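Local coordinates for pyruvate carboxylase protein (Rhizobium etli, PDB 2QF7) that belongs to the biotin-dependent carboxylases, a multidomain chain that joins an ATP-grasp biotin carboxylase part, a barrel-shaped carboxylase part and a biotin-carrier domain in a four-chain assembly, at residues V978-K981 with R985-S988. Residues are numbered along the deposited sequence; the frame is centred on the assembly and turned at random.
Sequences VIEK and REVS
Glu980 meets the chain that follows its own helix twice, once through its backbone and once through its carboxylate. At the backbone, Arg985 N donates to Glu980 O over 3.1 Å, a bond that ties the chain leaving helix 972-983 to the helix's last turns. The reverse approach is weaker: Glu980 CA lies 3.3 Å from Arg985 O in a bent CA-H...O contact.

The carboxylate reaches two residues further along. With chi2 at -179° the Glu980 chain is extended beyond CG and reaches across to the loop, and Val987 N gives OE2 a nearly straight hydrogen bond of 3.0 Å, 169° at the hydrogen. The N-H comes to the anti side of OE2 and 35° out of the carboxylate plane. Arg976, a turn earlier on the helix, forms a salt bridge to the same oxygen and also bonds Val987 O, so both polar backbone atoms of Val987 are held from helix 972-983. Glutamate suits this place because it combines the length to cross with an acceptor for both an amide and a guanidinium.

The first bond of the Arg985 side chain leads away from the helix; the chain then runs extended beside the loop, and NH1 donates to Glu986 O over 2.9 Å. Its NH2 forms a salt bridge with Glu991 on the next helix.

Apolar contact fills the buried side. Val987 CG2 lies 4.0 Å from Ile979 CG2, the two side chains crossing at about a right angle, and 3.9 Å from the aliphatic CG of Glu980. Beta-branched and wholly apolar, Ile979 and Val987 each offer a methyl and bring no polar group to satisfy; Ile979 also packs on Tyr995, Phe1002 and Thr1003 of the following helices.

Together these contacts fix the short connection between helices 972-983 and 989-997, the latter N-capped by Ser988, in the Conserved carboxylase domain family region.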
ATOM      1  N   VAL A 978       4.958  40.471  23.602  1.00 26.51           N
ATOM      2  CA  VAL A 978       5.541  39.741  22.474  1.00 26.70           C
ATOM      3  C   VAL A 978       4.967  38.316  22.322  1.00 26.29           C
ATOM      4  O   VAL A 978       4.509  37.935  21.227  1.00 25.61           O
ATOM      5  CB  VAL A 978       7.083  39.655  22.572  1.00 26.71           C
ATOM      6  CG1 VAL A 978       7.614  38.716  21.524  1.00 28.24           C
ATOM      7  CG2 VAL A 978       7.729  41.045  22.431  1.00 27.89           C
ATOM      8  N   ILE A 979       4.993  37.524  23.401  1.00 25.19           N
ATOM      9  CA  ILE A 979       4.442  36.169  23.322  1.00 25.16           C
ATOM     10  C   ILE A 979       2.915  36.185  23.142  1.00 25.50           C
ATOM     11  O   ILE A 979       2.365  35.387  22.379  1.00 25.83           O
ATOM     12  CB  ILE A 979       4.889  35.239  24.487  1.00 24.91           C
ATOM     13  CG1 ILE A 979       4.495  33.769  24.218  1.00 24.97           C
ATOM     14  CG2 ILE A 979       4.354  35.727  25.860  1.00 23.31           C
ATOM     15  CD1 ILE A 979       5.015  33.172  22.903  1.00 25.53           C
ATOM     16  N   GLU A 980       2.237  37.094  23.828  1.00 25.91           N
ATOM     17  CA  GLU A 980       0.793  37.206  23.691  1.00 25.83           C
ATOM     18  C   GLU A 980       0.350  37.577  22.264  1.00 27.29           C
ATOM     19  O   GLU A 980      -0.584  36.973  21.731  1.00 27.78           O
ATOM     20  CB  GLU A 980       0.209  38.112  24.791  1.00 26.06           C
ATOM     21  CG  GLU A 980       0.243  37.399  26.144  1.00 25.72           C
ATOM     22  CD  GLU A 980      -0.333  38.198  27.314  1.00 25.92           C
ATOM     23  OE1 GLU A 980      -0.584  39.413  27.161  1.00 25.61           O
ATOM     24  OE2 GLU A 980      -0.555  37.590  28.394  1.00 25.22           O
ATOM     25  N   LYS A 981       1.038  38.530  21.631  1.00 27.35           N
ATOM     26  CA  LYS A 981       0.790  38.831  20.221  1.00 28.28           C
ATOM     27  C   LYS A 981       1.021  37.621  19.306  1.00 28.66           C
ATOM     28  O   LYS A 981       0.188  37.327  18.444  1.00 28.29           O
ATOM     29  CB  LYS A 981       1.632  40.028  19.751  1.00 28.68           C
ATOM     30  N   ARG A 985      -3.333  35.555  22.020  1.00 30.47           N
ATOM     31  CA  ARG A 985      -4.146  35.338  23.200  1.00 29.89           C
ATOM     32  C   ARG A 985      -3.327  35.721  24.403  1.00 30.31           C
ATOM     33  O   ARG A 985      -2.112  35.828  24.306  1.00 30.04           O
ATOM     34  CB  ARG A 985      -4.554  33.856  23.338  1.00 29.84           C
ATOM     35  CG  ARG A 985      -3.410  32.829  23.325  1.00 28.20           C
ATOM     36  CD  ARG A 985      -3.892  31.556  24.034  1.00 26.01           C
ATOM     37  NE  ARG A 985      -2.917  30.467  24.149  1.00 25.81           N
ATOM     38  CZ  ARG A 985      -2.213  30.183  25.245  1.00 25.65           C
ATOM     39  NH1 ARG A 985      -2.341  30.923  26.344  1.00 24.41           N
ATOM     40  NH2 ARG A 985      -1.397  29.126  25.255  1.00 24.56           N
ATOM     41  N   GLU A 986      -3.989  35.869  25.545  1.00 29.48           N
ATOM     42  CA  GLU A 986      -3.290  36.053  26.797  1.00 29.34           C
ATOM     43  C   GLU A 986      -2.657  34.753  27.186  1.00 27.46           C
ATOM     44  O   GLU A 986      -3.164  33.687  26.869  1.00 27.37           O
ATOM     45  CB  GLU A 986      -4.258  36.502  27.872  1.00 29.10           C
ATOM     46  CG  GLU A 986      -4.551  37.971  27.785  1.00 33.33           C
ATOM     47  CD  GLU A 986      -5.478  38.427  28.876  1.00 38.22           C
ATOM     48  OE1 GLU A 986      -6.004  37.558  29.605  1.00 39.69           O
ATOM     49  OE2 GLU A 986      -5.679  39.654  28.989  1.00 39.60           O
ATOM     50  N   VAL A 987      -1.529  34.823  27.868  1.00 27.40           N
ATOM     51  CA  VAL A 987      -0.935  33.614  28.414  1.00 25.18           C
ATOM     52  C   VAL A 987      -0.974  33.726  29.936  1.00 25.33           C
ATOM     53  O   VAL A 987      -1.095  34.829  30.468  1.00 25.11           O
ATOM     54  CB  VAL A 987       0.522  33.409  27.888  1.00 25.89           C
ATOM     55  CG1 VAL A 987       0.513  33.348  26.351  1.00 23.57           C
ATOM     56  CG2 VAL A 987       1.457  34.507  28.409  1.00 23.82           C
ATOM     57  N   SER A 988      -0.875  32.601  30.641  1.00 23.92           N
ATOM     58  CA  SER A 988      -0.876  32.630  32.097  1.00 23.82           C
ATOM     59  C   SER A 988       0.502  33.048  32.606  1.00 23.60           C
ATOM     60  O   SER A 988       1.477  33.010  31.857  1.00 23.46           O
ATOM     61  CB  SER A 988      -1.237  31.252  32.649  1.00 22.96           C
ATOM     62  OG  SER A 988      -0.220  30.333  32.361  1.00 23.12           O
TER